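Local coordinates for protein cytolethal distending toxin subunit A (Haemophilus ducreyi, PDB 1SR4) that probably forms, with CdtC, the lectin-like heterodimer needed to deliver the genotoxic subunit CdtB into host cells, at residues A[144-154]-A[189-197]. Numbering follows the deposited sequence.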
ATOM      1  N   LEU A 144      -4.510  13.797  -4.353  1.00 13.47           N
ATOM      2  CA  LEU A 144      -3.741  12.960  -5.268  1.00 11.60           C
ATOM      3  C   LEU A 144      -4.738  12.067  -5.978  1.00 11.75           C
ATOM      4  O   LEU A 144      -5.514  11.354  -5.342  1.00 12.20           O
ATOM      5  CB  LEU A 144      -2.695  12.129  -4.516  1.00 14.76           C
ATOM      6  CG  LEU A 144      -1.380  12.860  -4.210  1.00 16.13           C
ATOM      7  CD1 LEU A 144      -1.660  14.114  -3.389  1.00 15.08           C
ATOM      8  CD2 LEU A 144      -0.431  11.923  -3.470  1.00 15.26           C
ATOM      9  N   LEU A 145      -4.722  12.136  -7.301  1.00 11.14           N
ATOM     10  CA  LEU A 145      -5.628  11.379  -8.143  1.00 11.13           C
ATOM     11  C   LEU A 145      -4.898  10.163  -8.718  1.00 11.00           C
ATOM     12  O   LEU A 145      -3.947  10.298  -9.481  1.00 10.39           O
ATOM     13  CB  LEU A 145      -6.118  12.276  -9.283  1.00 13.30           C
ATOM     14  CG  LEU A 145      -6.460  13.747  -8.966  1.00 16.10           C
ATOM     15  CD1 LEU A 145      -6.643  14.524 -10.271  1.00 16.82           C
ATOM     16  CD2 LEU A 145      -7.715  13.830  -8.122  1.00 16.39           C
ATOM     17  N   PRO A 146      -5.342   8.960  -8.367  1.00  9.84           N
ATOM     18  CA  PRO A 146      -4.672   7.766  -8.895  1.00 10.79           C
ATOM     19  C   PRO A 146      -4.878   7.611 -10.394  1.00 10.89           C
ATOM     20  O   PRO A 146      -5.908   8.027 -10.925  1.00  9.17           O
ATOM     21  CB  PRO A 146      -5.322   6.627  -8.099  1.00 10.94           C
ATOM     22  CG  PRO A 146      -6.745   7.126  -7.916  1.00 11.39           C
ATOM     23  CD  PRO A 146      -6.532   8.611  -7.567  1.00 10.85           C
ATOM     24  N   THR A 147      -3.887   7.040 -11.075  1.00 10.99           N
ATOM     25  CA  THR A 147      -3.991   6.802 -12.515  1.00 11.48           C
ATOM     26  C   THR A 147      -4.112   5.289 -12.649  1.00 12.05           C
ATOM     27  O   THR A 147      -3.900   4.565 -11.667  1.00 12.09           O
ATOM     28  CB  THR A 147      -2.735   7.229 -13.271  1.00 10.93           C
ATOM     29  OG1 THR A 147      -1.660   6.340 -12.944  1.00 11.99           O
ATOM     30  CG2 THR A 147      -2.343   8.663 -12.913  1.00 10.00           C
ATOM     31  N   ASP A 148      -4.427   4.793 -13.842  1.00 11.38           N
ATOM     32  CA  ASP A 148      -4.547   3.351 -13.980  1.00 11.45           C
ATOM     33  C   ASP A 148      -3.238   2.570 -13.982  1.00 12.50           C
ATOM     34  O   ASP A 148      -3.249   1.350 -14.125  1.00 11.51           O
ATOM     35  CB  ASP A 148      -5.391   2.963 -15.194  1.00 13.62           C
ATOM     36  CG  ASP A 148      -4.898   3.563 -16.486  1.00 16.68           C
ATOM     37  OD1 ASP A 148      -3.768   4.104 -16.541  1.00 14.11           O
ATOM     38  OD2 ASP A 148      -5.665   3.474 -17.467  1.00 20.56           O
ATOM     39  N   SER A 149      -2.109   3.252 -13.808  1.00 11.84           N
ATOM     40  CA  SER A 149      -0.830   2.541 -13.741  1.00 12.41           C
ATOM     41  C   SER A 149      -0.393   2.462 -12.287  1.00 11.85           C
ATOM     42  O   SER A 149       0.598   1.805 -11.967  1.00 12.23           O
ATOM     43  CB  SER A 149       0.250   3.265 -14.541  1.00 11.68           C
ATOM     44  OG  SER A 149       0.617   4.469 -13.895  1.00 11.77           O
ATOM     45  N   GLY A 150      -1.130   3.140 -11.408  1.00 10.94           N
ATOM     46  CA  GLY A 150      -0.775   3.141  -9.996  1.00 12.42           C
ATOM     47  C   GLY A 150       0.009   4.383  -9.588  1.00 11.81           C
ATOM     48  O   GLY A 150       0.321   4.595  -8.410  1.00 13.10           O
ATOM     49  N   ALA A 151       0.352   5.201 -10.568  1.00  9.70           N
ATOM     50  CA  ALA A 151       1.054   6.451 -10.306  1.00  9.63           C
ATOM     51  C   ALA A 151      -0.044   7.438  -9.858  1.00 10.95           C
ATOM     52  O   ALA A 151      -1.225   7.080  -9.818  1.00 10.46           O
ATOM     53  CB  ALA A 151       1.719   6.951 -11.593  1.00  9.70           C
ATOM     54  N   VAL A 152       0.331   8.663  -9.514  1.00  9.53           N
ATOM     55  CA  VAL A 152      -0.668   9.649  -9.105  1.00 10.38           C
ATOM     56  C   VAL A 152      -0.429  11.009  -9.761  1.00 10.28           C
ATOM     57  O   VAL A 152       0.678  11.322 -10.205  1.00 10.43           O
ATOM     58  CB  VAL A 152      -0.677   9.898  -7.559  1.00 11.25           C
ATOM     59  CG1 VAL A 152      -1.048   8.630  -6.799  1.00  9.88           C
ATOM     60  CG2 VAL A 152       0.698  10.425  -7.096  1.00  9.95           C
ATOM     61  N   VAL A 153      -1.488  11.803  -9.835  1.00 10.08           N
ATOM     62  CA  VAL A 153      -1.382  13.164 -10.338  1.00 11.66           C
ATOM     63  C   VAL A 153      -1.647  13.996  -9.080  1.00 10.70           C
ATOM     64  O   VAL A 153      -2.528  13.651  -8.279  1.00 11.45           O
ATOM     65  CB  VAL A 153      -2.412  13.424 -11.463  1.00 13.06           C
ATOM     66  CG1 VAL A 153      -2.637  14.925 -11.674  1.00 14.56           C
ATOM     67  CG2 VAL A 153      -1.862  12.840 -12.747  1.00 13.84           C
ATOM     68  N   ILE A 154      -0.861  15.048  -8.873  1.00 10.75           N
ATOM     69  CA  ILE A 154      -0.996  15.879  -7.674  1.00 10.12           C
ATOM     70  C   ILE A 154      -1.734  17.177  -7.993  1.00 10.75           C
ATOM     71  O   ILE A 154      -1.233  18.028  -8.730  1.00 12.04           O
ATOM     72  CB  ILE A 154       0.376  16.206  -7.103  1.00 10.25           C
ATOM     73  CG1 ILE A 154       1.154  14.902  -6.850  1.00 12.51           C
ATOM     74  CG2 ILE A 154       0.218  17.003  -5.829  1.00 10.34           C
ATOM     75  CD1 ILE A 154       2.614  15.109  -6.421  1.00 12.59           C
ATOM     76  N   ARG A 189       6.256  17.830 -20.899  1.00 13.79           N
ATOM     77  CA  ARG A 189       5.178  18.135 -19.963  1.00 13.43           C
ATOM     78  C   ARG A 189       4.550  16.833 -19.463  1.00 12.21           C
ATOM     79  O   ARG A 189       3.898  16.119 -20.223  1.00 11.27           O
ATOM     80  CB  ARG A 189       4.134  18.996 -20.689  1.00 13.58           C
ATOM     81  CG  ARG A 189       2.909  19.356 -19.863  1.00 17.50           C
ATOM     82  CD  ARG A 189       2.005  20.377 -20.585  1.00 19.19           C
ATOM     83  NE  ARG A 189       0.957  20.860 -19.687  1.00 19.21           N
ATOM     84  CZ  ARG A 189      -0.183  20.223 -19.457  1.00 20.65           C
ATOM     85  NH1 ARG A 189      -0.438  19.078 -20.078  1.00 22.81           N
ATOM     86  NH2 ARG A 189      -1.054  20.703 -18.567  1.00 21.05           N
ATOM     87  N   ASP A 190       4.758  16.528 -18.187  1.00 10.37           N
ATOM     88  CA  ASP A 190       4.232  15.291 -17.604  1.00 11.01           C
ATOM     89  C   ASP A 190       3.617  15.663 -16.259  1.00 10.66           C
ATOM     90  O   ASP A 190       4.075  16.609 -15.604  1.00  8.10           O
ATOM     91  CB  ASP A 190       5.385  14.313 -17.407  1.00  8.89           C
ATOM     92  CG  ASP A 190       4.933  12.870 -17.200  1.00 10.47           C
ATOM     93  OD1 ASP A 190       3.913  12.594 -16.529  1.00 10.71           O
ATOM     94  OD2 ASP A 190       5.650  11.983 -17.689  1.00 11.75           O
ATOM     95  N   GLN A 191       2.567  14.953 -15.857  1.00 10.31           N
ATOM     96  CA  GLN A 191       1.937  15.253 -14.583  1.00 10.81           C
ATOM     97  C   GLN A 191       1.865  14.016 -13.699  1.00 11.71           C
ATOM     98  O   GLN A 191       1.164  14.024 -12.682  1.00  9.82           O
ATOM     99  CB  GLN A 191       0.523  15.826 -14.783  1.00 13.09           C
ATOM    100  CG  GLN A 191       0.479  17.139 -15.558  1.00 14.68           C
ATOM    101  CD  GLN A 191      -0.928  17.709 -15.659  1.00 20.25           C
ATOM    102  OE1 GLN A 191      -1.901  16.963 -15.817  1.00 20.19           O
ATOM    103  NE2 GLN A 191      -1.044  19.038 -15.584  1.00 19.15           N
ATOM    104  N   THR A 192       2.577  12.951 -14.064  1.00  9.97           N
ATOM    105  CA  THR A 192       2.521  11.756 -13.219  1.00 12.15           C
ATOM    106  C   THR A 192       3.730  11.669 -12.299  1.00 11.23           C
ATOM    107  O   THR A 192       4.871  11.913 -12.703  1.00  9.77           O
ATOM    108  CB  THR A 192       2.394  10.435 -14.047  1.00 14.15           C
ATOM    109  OG1 THR A 192       3.363  10.414 -15.083  1.00 16.83           O
ATOM    110  CG2 THR A 192       1.026  10.336 -14.699  1.00 18.43           C
ATOM    111  N   TRP A 193       3.443  11.315 -11.049  1.00 10.05           N
ATOM    112  CA  TRP A 193       4.433  11.185  -9.988  1.00  9.62           C
ATOM    113  C   TRP A 193       4.308   9.838  -9.308  1.00  9.05           C
ATOM    114  O   TRP A 193       3.224   9.248  -9.310  1.00  7.63           O
ATOM    115  CB  TRP A 193       4.182  12.256  -8.928  1.00  7.68           C
ATOM    116  CG  TRP A 193       4.412  13.658  -9.407  1.00  7.60           C
ATOM    117  CD1 TRP A 193       3.518  14.485 -10.050  1.00  6.97           C
ATOM    118  CD2 TRP A 193       5.632  14.391  -9.289  1.00  5.92           C
ATOM    119  NE1 TRP A 193       4.125  15.697 -10.334  1.00  8.79           N
ATOM    120  CE2 TRP A 193       5.422  15.658  -9.878  1.00  7.24           C
ATOM    121  CE3 TRP A 193       6.888  14.094  -8.739  1.00  8.57           C
ATOM    122  CZ2 TRP A 193       6.431  16.635  -9.933  1.00  6.53           C
ATOM    123  CZ3 TRP A 193       7.889  15.068  -8.794  1.00  9.40           C
ATOM    124  CH2 TRP A 193       7.649  16.320  -9.388  1.00  8.85           C
ATOM    125  N   TYR A 194       5.404   9.347  -8.730  1.00  8.21           N
ATOM    126  CA  TYR A 194       5.340   8.087  -7.987  1.00  7.73           C
ATOM    127  C   TYR A 194       5.554   8.378  -6.506  1.00  7.83           C
ATOM    128  O   TYR A 194       6.350   9.256  -6.134  1.00  8.01           O
ATOM    129  CB  TYR A 194       6.426   7.091  -8.427  1.00  7.40           C
ATOM    130  CG  TYR A 194       6.677   7.008  -9.923  1.00  9.44           C
ATOM    131  CD1 TYR A 194       5.633   6.776 -10.828  1.00  9.52           C
ATOM    132  CD2 TYR A 194       7.975   7.131 -10.434  1.00  9.35           C
ATOM    133  CE1 TYR A 194       5.893   6.660 -12.227  1.00 10.47           C
ATOM    134  CE2 TYR A 194       8.237   7.026 -11.812  1.00  9.00           C
ATOM    135  CZ  TYR A 194       7.198   6.789 -12.695  1.00 10.10           C
ATOM    136  OH  TYR A 194       7.480   6.679 -14.044  1.00 12.39           O
ATOM    137  N   LEU A 195       4.838   7.642  -5.661  1.00  6.32           N
ATOM    138  CA  LEU A 195       4.983   7.765  -4.216  1.00  7.34           C
ATOM    139  C   LEU A 195       6.134   6.789  -3.985  1.00  8.05           C
ATOM    140  O   LEU A 195       5.951   5.575  -4.078  1.00  7.85           O
ATOM    141  CB  LEU A 195       3.676   7.315  -3.540  1.00  9.40           C
ATOM    142  CG  LEU A 195       2.505   8.231  -3.977  1.00  8.81           C
ATOM    143  CD1 LEU A 195       1.162   7.701  -3.531  1.00  9.76           C
ATOM    144  CD2 LEU A 195       2.752   9.614  -3.415  1.00 11.18           C
ATOM    145  N   ALA A 196       7.316   7.324  -3.686  1.00  6.58           N
ATOM    146  CA  ALA A 196       8.527   6.509  -3.572  1.00  7.29           C
ATOM    147  C   ALA A 196       9.244   6.528  -2.227  1.00  7.42           C
ATOM    148  O   ALA A 196       8.965   7.373  -1.373  1.00  6.79           O
ATOM    149  CB  ALA A 196       9.532   6.952  -4.711  1.00  7.02           C
ATOM    150  N   PRO A 197      10.196   5.594  -2.024  1.00  6.84           N
ATOM    151  CA  PRO A 197      10.930   5.560  -0.753  1.00  6.67           C
ATOM    152  C   PRO A 197      11.750   6.839  -0.635  1.00  7.32           C
ATOM    153  O   PRO A 197      12.142   7.432  -1.639  1.00  8.65           O
ATOM    154  CB  PRO A 197      11.846   4.331  -0.894  1.00  6.60           C
ATOM    155  CG  PRO A 197      11.137   3.463  -1.934  1.00  7.30           C
ATOM    156  CD  PRO A 197      10.642   4.508  -2.915  1.00  5.65           C
TER
HETATM  157  O   HOH W   1       2.856   6.021  -7.064  1.00 14.18           O
HETATM  158  O   HOH W   2       0.472  16.065 -11.164  1.00  9.97           O
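V152 and W193 form a single antiparallel hydrogen-bonded pair: V152 N donates to W193 O at 3.0 Å and W193 N to V152 O at 2.9 Å, both nearly straight. Strands 152-154 and 193-196 run at 104° to each other, so direct pairing stops there and a water takes over on each flank. One accepts from L195 N and donates to G150 O; the other accepts from I154 N and donates to Q191 O. The second lies in plane at the edge of the W193 indole, one face of which takes I154 CD1 in a CH-pi contact. With CD1 anti to CA (chi2 173°), the I154 side chain reaches out to the ring. The single methyl of A151 fits beside the bridge, CB 3.6 Å from W193 O and against the Y194 ring edge, while branched V152 sends CG1 to L195 CD1. G150 ends the type I turn from T147 with phi 98°, where a side chain would press on the preceding carbonyl O. Before the bridge, D190 OD1 accepts from T192 N, an Asx turn, and also from T192 OG1; D190 OD2 takes Q66 NE2. Thus, amid apolar side chains, hairpin 142-156 meets strand 189-196 of the beta-trefoil through one direct bridge and two waters, which satisfy backbone groups where the crossing strands diverge.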